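Local coordinates for SusD family protein (PDB 7KV1) that probably binds beta-glucan at the surface of a human gut bacterium, as a SusD-family surface glycan-binding protein, at residues L196-Y210 with Q224-Y237. Numbering follows the deposited sequence.
Sequences LEAVIDSKVLPLKYY and QLGRVTQAMAYMVY
Two consecutive helices of the alpha-helical, tetratricopeptide-like SusD fold, 185-201 and 230-244, pack here; the axes of 196-201 and 230-237 come within 10.3 Å, running roughly antiparallel at 150°, and the loop 205-210 folds over the residues that begin the second helix. Ile200 is a knob set among Gln230, Ala233, Tyr234 and Tyr237: its CG1 lies 3.8 Å from Ala233 CB, whose small side chain gives it a shallow seat, and its CG2 meets the edge of the Tyr234 ring. At one end, Tyr237 OH donates to the anti lone pair of Glu197 OE2 (2.8 Å), a carboxylate that also forms salt bridges with Arg249 and Lys252. At the other, the first turn of helix 230-237 offers backbone N-H groups to the loop: Gln230 N reaches Pro206 O almost straight, and Ala231 N meets Leu207 O on a lone pair. Thr229 at the N-cap accepts from Met232 N through OG1. Gln230 leaves its backbone with CG anti to N (chi1 -173°) and bends at chi2, bringing its amide to the Ile200 carbonyl; NE2 donates to Ile200 O at 3.0 Å, while OE1 accepts from a water that also bonds Val199 O and Leu205 N. Farther along, the Tyr210 ring is sandwiched, with Arg227 CD 3.7 Å from its centroid in a CH-pi contact and Pro206 CG over the opposite face; its OH donates to Val228 O at 2.7 Å, nearly along the C=O axis. A leucine in place of Tyr210 would probably leave Val228 O without this donor and Arg227 CD without its aromatic face. Bonds thus run both ways between the segments, so directional polar bonds probably hold the loop where apolar packing joins the helices.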
ATOM      1  N   LEU A 196       8.084  15.080  -7.332  1.00 22.73           N
ATOM      2  CA  LEU A 196       6.659  14.788  -7.626  1.00 20.31           C
ATOM      3  C   LEU A 196       5.952  16.092  -8.026  1.00 19.29           C
ATOM      4  O   LEU A 196       5.158  16.075  -8.957  1.00 19.89           O
ATOM      5  CB  LEU A 196       6.021  14.136  -6.401  1.00 20.52           C
ATOM      6  CG  LEU A 196       4.576  13.689  -6.581  1.00 19.86           C
ATOM      7  CD1 LEU A 196       4.399  12.871  -7.841  1.00 20.42           C
ATOM      8  CD2 LEU A 196       4.111  12.929  -5.336  1.00 20.77           C
ATOM      9  N   GLU A 197       6.246  17.189  -7.348  1.00 21.11           N
ATOM     10  CA  GLU A 197       5.716  18.523  -7.717  1.00 20.82           C
ATOM     11  C   GLU A 197       6.086  18.863  -9.171  1.00 21.64           C
ATOM     12  O   GLU A 197       5.195  19.269  -9.921  1.00 19.69           O
ATOM     13  CB  GLU A 197       6.188  19.533  -6.690  1.00 21.77           C
ATOM     14  CG  GLU A 197       5.368  19.430  -5.412  1.00 21.90           C
ATOM     15  CD  GLU A 197       5.751  20.397  -4.324  1.00 22.53           C
ATOM     16  OE1 GLU A 197       6.897  20.872  -4.377  1.00 23.61           O
ATOM     17  OE2 GLU A 197       4.925  20.647  -3.405  1.00 22.83           O
ATOM     18  N   ALA A 198       7.332  18.667  -9.583  1.00 22.20           N
ATOM     19  CA  ALA A 198       7.745  18.871 -10.997  1.00 23.44           C
ATOM     20  C   ALA A 198       6.929  17.971 -11.930  1.00 25.18           C
ATOM     21  O   ALA A 198       6.443  18.459 -12.990  1.00 30.08           O
ATOM     22  CB  ALA A 198       9.233  18.683 -11.168  1.00 22.81           C
ATOM     23  N   VAL A 199       6.729  16.712 -11.580  1.00 23.28           N
ATOM     24  CA  VAL A 199       5.924  15.802 -12.439  1.00 26.00           C
ATOM     25  C   VAL A 199       4.484  16.332 -12.534  1.00 26.28           C
ATOM     26  O   VAL A 199       3.942  16.443 -13.646  1.00 24.79           O
ATOM     27  CB  VAL A 199       5.994  14.354 -11.930  1.00 25.60           C
ATOM     28  CG1 VAL A 199       4.934  13.467 -12.561  1.00 26.33           C
ATOM     29  CG2 VAL A 199       7.386  13.779 -12.144  1.00 23.65           C
ATOM     30  N   ILE A 200       3.867  16.645 -11.408  1.00 25.93           N
ATOM     31  CA  ILE A 200       2.445  17.097 -11.363  1.00 25.19           C
ATOM     32  C   ILE A 200       2.300  18.436 -12.129  1.00 26.39           C
ATOM     33  O   ILE A 200       1.352  18.578 -12.968  1.00 25.67           O
ATOM     34  CB  ILE A 200       1.982  17.162  -9.889  1.00 23.90           C
ATOM     35  CG1 ILE A 200       1.782  15.746  -9.347  1.00 23.75           C
ATOM     36  CG2 ILE A 200       0.732  18.029  -9.732  1.00 23.24           C
ATOM     37  CD1 ILE A 200       1.580  15.668  -7.845  1.00 23.75           C
ATOM     38  N   ASP A 201       3.187  19.406 -11.867  1.00 27.83           N
ATOM     39  CA  ASP A 201       3.119  20.769 -12.470  1.00 29.81           C
ATOM     40  C   ASP A 201       3.312  20.684 -13.994  1.00 30.58           C
ATOM     41  O   ASP A 201       2.835  21.599 -14.660  1.00 32.49           O
ATOM     42  CB  ASP A 201       4.165  21.728 -11.896  1.00 30.33           C
ATOM     43  CG  ASP A 201       3.935  22.114 -10.449  1.00 31.07           C
ATOM     44  OD1 ASP A 201       2.829  21.876  -9.971  1.00 30.75           O
ATOM     45  OD2 ASP A 201       4.867  22.693  -9.834  1.00 31.50           O
ATOM     46  N   SER A 202       3.980  19.658 -14.532  1.00 25.32           N
ATOM     47  CA  SER A 202       4.112  19.443 -16.002  1.00 27.48           C
ATOM     48  C   SER A 202       2.729  19.370 -16.678  1.00 31.09           C
ATOM     49  O   SER A 202       2.653  19.658 -17.882  1.00 31.49           O
ATOM     50  CB  SER A 202       4.954  18.241 -16.336  1.00 27.82           C
ATOM     51  OG  SER A 202       4.237  17.018 -16.177  1.00 28.49           O
ATOM     52  N   LYS A 203       1.694  18.947 -15.941  1.00 33.03           N
ATOM     53  CA  LYS A 203       0.342  18.563 -16.441  1.00 30.97           C
ATOM     54  C   LYS A 203       0.412  17.750 -17.738  1.00 32.01           C
ATOM     55  O   LYS A 203      -0.464  17.932 -18.625  1.00 26.34           O
ATOM     56  CB  LYS A 203      -0.507  19.829 -16.604  1.00 37.71           C
ATOM     57  CG  LYS A 203      -0.891  20.502 -15.291  1.00 41.16           C
ATOM     58  CD  LYS A 203      -2.105  21.412 -15.398  1.00 45.19           C
ATOM     59  CE  LYS A 203      -1.843  22.796 -14.856  1.00 48.62           C
ATOM     60  NZ  LYS A 203      -1.600  22.769 -13.395  1.00 53.78           N
ATOM     61  N   VAL A 204       1.336  16.794 -17.803  1.00 28.68           N
ATOM     62  CA  VAL A 204       1.527  15.865 -18.947  1.00 28.36           C
ATOM     63  C   VAL A 204       0.631  14.630 -18.806  1.00 30.07           C
ATOM     64  O   VAL A 204       0.006  14.200 -19.830  1.00 25.52           O
ATOM     65  CB  VAL A 204       3.017  15.479 -19.023  1.00 30.43           C
ATOM     66  CG1 VAL A 204       3.260  14.157 -19.739  1.00 29.61           C
ATOM     67  CG2 VAL A 204       3.825  16.598 -19.635  1.00 30.94           C
ATOM     68  N   LEU A 205       0.615  14.002 -17.620  1.00 28.38           N
ATOM     69  CA  LEU A 205      -0.063  12.692 -17.473  1.00 26.14           C
ATOM     70  C   LEU A 205      -1.564  12.887 -17.629  1.00 24.78           C
ATOM     71  O   LEU A 205      -2.126  13.863 -17.155  1.00 22.00           O
ATOM     72  CB  LEU A 205       0.264  12.094 -16.107  1.00 28.80           C
ATOM     73  CG  LEU A 205       1.743  11.810 -15.843  1.00 28.76           C
ATOM     74  CD1 LEU A 205       1.925  11.248 -14.440  1.00 31.44           C
ATOM     75  CD2 LEU A 205       2.300  10.851 -16.871  1.00 29.60           C
ATOM     76  N   PRO A 206      -2.280  11.938 -18.244  1.00 24.28           N
ATOM     77  CA  PRO A 206      -3.733  12.013 -18.268  1.00 25.24           C
ATOM     78  C   PRO A 206      -4.314  11.729 -16.868  1.00 27.47           C
ATOM     79  O   PRO A 206      -3.642  11.105 -16.022  1.00 25.44           O
ATOM     80  CB  PRO A 206      -4.104  10.935 -19.275  1.00 27.99           C
ATOM     81  CG  PRO A 206      -3.003   9.924 -19.145  1.00 27.60           C
ATOM     82  CD  PRO A 206      -1.743  10.726 -18.865  1.00 26.16           C
ATOM     83  N   LEU A 207      -5.514  12.237 -16.598  1.00 27.36           N
ATOM     84  CA  LEU A 207      -6.083  12.216 -15.222  1.00 29.17           C
ATOM     85  C   LEU A 207      -6.380  10.761 -14.878  1.00 29.50           C
ATOM     86  O   LEU A 207      -5.973  10.318 -13.776  1.00 24.90           O
ATOM     87  CB  LEU A 207      -7.348  13.073 -15.100  1.00 29.58           C
ATOM     88  CG  LEU A 207      -7.888  13.199 -13.666  1.00 29.77           C
ATOM     89  CD1 LEU A 207      -6.911  13.937 -12.770  1.00 26.98           C
ATOM     90  CD2 LEU A 207      -9.235  13.886 -13.651  1.00 29.24           C
ATOM     91  N   LYS A 208      -7.002  10.052 -15.823  1.00 28.70           N
ATOM     92  CA  LYS A 208      -7.553   8.692 -15.607  1.00 32.84           C
ATOM     93  C   LYS A 208      -7.276   7.763 -16.799  1.00 34.78           C
ATOM     94  O   LYS A 208      -6.926   6.570 -16.544  1.00 34.68           O
ATOM     95  CB  LYS A 208      -9.057   8.801 -15.350  1.00 34.85           C
ATOM     96  CG  LYS A 208      -9.715   7.465 -15.030  1.00 35.03           C
ATOM     97  CD  LYS A 208     -11.214   7.539 -14.914  1.00 36.18           C
ATOM     98  CE  LYS A 208     -11.797   6.192 -14.541  1.00 38.25           C
ATOM     99  NZ  LYS A 208     -13.246   6.280 -14.268  1.00 38.13           N
ATOM    100  N   TYR A 209      -7.450   8.235 -18.043  1.00 36.62           N
ATOM    101  CA  TYR A 209      -7.347   7.372 -19.256  1.00 35.11           C
ATOM    102  C   TYR A 209      -6.323   7.952 -20.220  1.00 33.99           C
ATOM    103  O   TYR A 209      -6.301   9.178 -20.419  1.00 33.38           O
ATOM    104  CB  TYR A 209      -8.681   7.229 -19.996  1.00 38.80           C
ATOM    105  CG  TYR A 209      -9.739   6.434 -19.276  1.00 39.02           C
ATOM    106  CD1 TYR A 209      -9.593   5.078 -19.065  1.00 42.83           C
ATOM    107  CD2 TYR A 209     -10.899   7.039 -18.817  1.00 41.34           C
ATOM    108  CE1 TYR A 209     -10.570   4.341 -18.409  1.00 47.86           C
ATOM    109  CE2 TYR A 209     -11.885   6.321 -18.156  1.00 42.45           C
ATOM    110  CZ  TYR A 209     -11.716   4.967 -17.952  1.00 45.57           C
ATOM    111  OH  TYR A 209     -12.679   4.250 -17.313  1.00 58.13           O
ATOM    112  N   TYR A 210      -5.504   7.074 -20.792  1.00 34.70           N
ATOM    113  CA  TYR A 210      -4.654   7.357 -21.978  1.00 37.82           C
ATOM    114  C   TYR A 210      -5.553   7.293 -23.223  1.00 42.51           C
ATOM    115  O   TYR A 210      -6.479   6.456 -23.231  1.00 42.67           O
ATOM    116  CB  TYR A 210      -3.484   6.375 -22.015  1.00 35.87           C
ATOM    117  CG  TYR A 210      -2.411   6.695 -21.009  1.00 34.56           C
ATOM    118  CD1 TYR A 210      -2.603   6.440 -19.653  1.00 32.58           C
ATOM    119  CD2 TYR A 210      -1.225   7.303 -21.404  1.00 30.87           C
ATOM    120  CE1 TYR A 210      -1.617   6.739 -18.719  1.00 32.10           C
ATOM    121  CE2 TYR A 210      -0.231   7.596 -20.485  1.00 33.89           C
ATOM    122  CZ  TYR A 210      -0.428   7.321 -19.134  1.00 32.45           C
ATOM    123  OH  TYR A 210       0.532   7.678 -18.230  1.00 28.05           O
ATOM    124  N   GLN A 224      -4.841   0.191 -21.550  1.00 44.24           N
ATOM    125  CA  GLN A 224      -3.647   0.796 -20.907  1.00 41.69           C
ATOM    126  C   GLN A 224      -3.901   1.023 -19.411  1.00 38.15           C
ATOM    127  O   GLN A 224      -3.092   1.749 -18.780  1.00 31.99           O
ATOM    128  CB  GLN A 224      -3.293   2.088 -21.640  1.00 43.84           C
ATOM    129  CG  GLN A 224      -2.652   1.809 -22.991  1.00 47.97           C
ATOM    130  CD  GLN A 224      -1.998   3.036 -23.564  1.00 50.04           C
ATOM    131  OE1 GLN A 224      -0.928   3.442 -23.121  1.00 54.99           O
ATOM    132  NE2 GLN A 224      -2.653   3.632 -24.552  1.00 51.52           N
ATOM    133  N   LEU A 225      -4.984   0.464 -18.856  1.00 34.11           N
ATOM    134  CA  LEU A 225      -5.275   0.614 -17.401  1.00 36.40           C
ATOM    135  C   LEU A 225      -4.143  -0.085 -16.640  1.00 32.68           C
ATOM    136  O   LEU A 225      -3.779  -1.177 -17.035  1.00 35.74           O
ATOM    137  CB  LEU A 225      -6.669   0.051 -17.086  1.00 37.58           C
ATOM    138  CG  LEU A 225      -7.825   0.966 -17.489  1.00 35.67           C
ATOM    139  CD1 LEU A 225      -9.170   0.315 -17.224  1.00 38.95           C
ATOM    140  CD2 LEU A 225      -7.743   2.309 -16.779  1.00 34.04           C
ATOM    141  N   GLY A 226      -3.557   0.569 -15.636  1.00 33.82           N
ATOM    142  CA  GLY A 226      -2.338   0.106 -14.934  1.00 28.46           C
ATOM    143  C   GLY A 226      -1.209   1.106 -15.102  1.00 25.78           C
ATOM    144  O   GLY A 226      -0.339   1.190 -14.220  1.00 26.06           O
ATOM    145  N   ARG A 227      -1.202   1.872 -16.192  1.00 23.57           N
ATOM    146  CA  ARG A 227      -0.240   2.994 -16.320  1.00 24.79           C
ATOM    147  C   ARG A 227      -0.467   3.937 -15.144  1.00 24.63           C
ATOM    148  O   ARG A 227      -1.572   4.009 -14.619  1.00 24.21           O
ATOM    149  CB  ARG A 227      -0.322   3.749 -17.642  1.00 26.22           C
ATOM    150  CG  ARG A 227       0.211   2.946 -18.825  1.00 29.06           C
ATOM    151  CD  ARG A 227       0.362   3.733 -20.132  1.00 30.20           C
ATOM    152  NE  ARG A 227       0.742   2.786 -21.178  1.00 33.72           N
ATOM    153  CZ  ARG A 227       1.987   2.364 -21.437  1.00 38.51           C
ATOM    154  NH1 ARG A 227       3.034   2.832 -20.781  1.00 37.66           N
ATOM    155  NH2 ARG A 227       2.188   1.462 -22.378  1.00 41.78           N
ATOM    156  N   VAL A 228       0.564   4.669 -14.775  1.00 24.29           N
ATOM    157  CA  VAL A 228       0.411   5.732 -13.755  1.00 23.18           C
ATOM    158  C   VAL A 228      -0.237   6.924 -14.428  1.00 23.57           C
ATOM    159  O   VAL A 228      -0.065   7.085 -15.671  1.00 23.37           O
ATOM    160  CB  VAL A 228       1.752   6.031 -13.089  1.00 21.88           C
ATOM    161  CG1 VAL A 228       2.246   4.755 -12.440  1.00 21.85           C
ATOM    162  CG2 VAL A 228       2.806   6.597 -14.054  1.00 22.98           C
ATOM    163  N   THR A 229      -0.966   7.688 -13.631  1.00 21.17           N
ATOM    164  CA  THR A 229      -1.864   8.776 -14.067  1.00 22.43           C
ATOM    165  C   THR A 229      -1.660   9.985 -13.159  1.00 21.49           C
ATOM    166  O   THR A 229      -1.018   9.871 -12.091  1.00 21.87           O
ATOM    167  CB  THR A 229      -3.328   8.331 -14.067  1.00 21.64           C
ATOM    168  OG1 THR A 229      -3.624   7.977 -12.722  1.00 24.85           O
ATOM    169  CG2 THR A 229      -3.611   7.158 -14.989  1.00 20.34           C
ATOM    170  N   GLN A 230      -2.209  11.116 -13.564  1.00 20.11           N
ATOM    171  CA  GLN A 230      -2.153  12.332 -12.749  1.00 20.71           C
ATOM    172  C   GLN A 230      -2.941  12.055 -11.457  1.00 21.25           C
ATOM    173  O   GLN A 230      -2.537  12.557 -10.406  1.00 21.38           O
ATOM    174  CB  GLN A 230      -2.668  13.493 -13.581  1.00 21.67           C
ATOM    175  CG  GLN A 230      -2.504  14.824 -12.890  1.00 22.16           C
ATOM    176  CD  GLN A 230      -1.136  15.401 -13.077  1.00 24.80           C
ATOM    177  OE1 GLN A 230      -0.174  14.683 -13.366  1.00 25.05           O
ATOM    178  NE2 GLN A 230      -1.055  16.711 -12.886  1.00 26.60           N
ATOM    179  N   ALA A 231      -4.062  11.342 -11.532  1.00 20.13           N
ATOM    180  CA  ALA A 231      -4.870  11.016 -10.329  1.00 20.21           C
ATOM    181  C   ALA A 231      -4.000  10.177  -9.385  1.00 18.56           C
ATOM    182  O   ALA A 231      -4.014  10.397  -8.180  1.00 18.87           O
ATOM    183  CB  ALA A 231      -6.137  10.286 -10.695  1.00 20.28           C
ATOM    184  N   MET A 232      -3.256   9.222  -9.918  1.00 19.91           N
ATOM    185  CA  MET A 232      -2.394   8.368  -9.068  1.00 20.02           C
ATOM    186  C   MET A 232      -1.335   9.254  -8.409  1.00 20.08           C
ATOM    187  O   MET A 232      -1.042   9.029  -7.220  1.00 19.74           O
ATOM    188  CB  MET A 232      -1.761   7.230  -9.868  1.00 19.63           C
ATOM    189  CG  MET A 232      -0.814   6.386  -9.050  1.00 20.95           C
ATOM    190  SD  MET A 232       0.893   6.856  -9.333  1.00 23.71           S
ATOM    191  CE  MET A 232       1.762   5.531  -8.495  1.00 22.10           C
ATOM    192  N   ALA A 233      -0.798  10.228  -9.155  1.00 21.38           N
ATOM    193  CA  ALA A 233       0.215  11.203  -8.700  1.00 22.11           C
ATOM    194  C   ALA A 233      -0.330  12.015  -7.521  1.00 20.35           C
ATOM    195  O   ALA A 233       0.402  12.224  -6.511  1.00 19.28           O
ATOM    196  CB  ALA A 233       0.629  12.112  -9.847  1.00 21.22           C
ATOM    197  N   TYR A 234      -1.553  12.521  -7.660  1.00 20.19           N
ATOM    198  CA  TYR A 234      -2.257  13.248  -6.570  1.00 21.68           C
ATOM    199  C   TYR A 234      -2.320  12.392  -5.284  1.00 19.27           C
ATOM    200  O   TYR A 234      -2.145  12.913  -4.191  1.00 19.78           O
ATOM    201  CB  TYR A 234      -3.670  13.649  -7.014  1.00 22.18           C
ATOM    202  CG  TYR A 234      -3.754  14.690  -8.101  1.00 22.79           C
ATOM    203  CD1 TYR A 234      -2.654  15.429  -8.511  1.00 22.87           C
ATOM    204  CD2 TYR A 234      -4.978  15.010  -8.657  1.00 23.90           C
ATOM    205  CE1 TYR A 234      -2.756  16.381  -9.516  1.00 23.48           C
ATOM    206  CE2 TYR A 234      -5.101  15.983  -9.637  1.00 25.44           C
ATOM    207  CZ  TYR A 234      -3.984  16.676 -10.067  1.00 25.48           C
ATOM    208  OH  TYR A 234      -4.124  17.644 -11.026  1.00 26.93           O
ATOM    209  N   MET A 235      -2.603  11.101  -5.408  1.00 19.08           N
ATOM    210  CA  MET A 235      -2.753  10.179  -4.255  1.00 18.85           C
ATOM    211  C   MET A 235      -1.377   9.936  -3.624  1.00 18.19           C
ATOM    212  O   MET A 235      -1.279   9.892  -2.405  1.00 16.69           O
ATOM    213  CB  MET A 235      -3.440   8.882  -4.701  1.00 18.42           C
ATOM    214  CG  MET A 235      -4.898   9.132  -5.139  1.00 18.82           C
ATOM    215  SD  MET A 235      -5.953   9.832  -3.805  1.00 19.83           S
ATOM    216  CE  MET A 235      -6.119   8.450  -2.681  1.00 19.95           C
ATOM    217  N   VAL A 236      -0.333   9.812  -4.422  1.00 18.82           N
ATOM    218  CA  VAL A 236       1.045   9.662  -3.868  1.00 18.05           C
ATOM    219  C   VAL A 236       1.397  10.958  -3.128  1.00 17.72           C
ATOM    220  O   VAL A 236       1.951  10.916  -1.996  1.00 17.82           O
ATOM    221  CB  VAL A 236       2.071   9.335  -4.965  1.00 18.29           C
ATOM    222  CG1 VAL A 236       3.475   9.337  -4.370  1.00 18.46           C
ATOM    223  CG2 VAL A 236       1.780   7.997  -5.627  1.00 17.86           C
ATOM    224  N   TYR A 237       1.064  12.093  -3.740  1.00 17.68           N
ATOM    225  CA  TYR A 237       1.380  13.428  -3.175  1.00 18.32           C
ATOM    226  C   TYR A 237       0.737  13.512  -1.782  1.00 18.12           C
ATOM    227  O   TYR A 237       1.437  13.823  -0.831  1.00 16.84           O
ATOM    228  CB  TYR A 237       0.927  14.550  -4.110  1.00 17.87           C
ATOM    229  CG  TYR A 237       1.327  15.926  -3.652  1.00 17.73           C
ATOM    230  CD1 TYR A 237       2.575  16.429  -3.973  1.00 19.29           C
ATOM    231  CD2 TYR A 237       0.503  16.704  -2.864  1.00 18.19           C
ATOM    232  CE1 TYR A 237       2.979  17.680  -3.571  1.00 19.36           C
ATOM    233  CE2 TYR A 237       0.889  17.961  -2.455  1.00 19.03           C
ATOM    234  CZ  TYR A 237       2.111  18.472  -2.849  1.00 20.12           C
ATOM    235  OH  TYR A 237       2.519  19.703  -2.448  1.00 18.08           O
TER
HETATM  236  O   HOH W   1       1.718  15.240 -15.092  1.00 23.91           O
HETATM  237  O   HOH W   2      -4.857   4.415 -17.624  1.00 26.13           O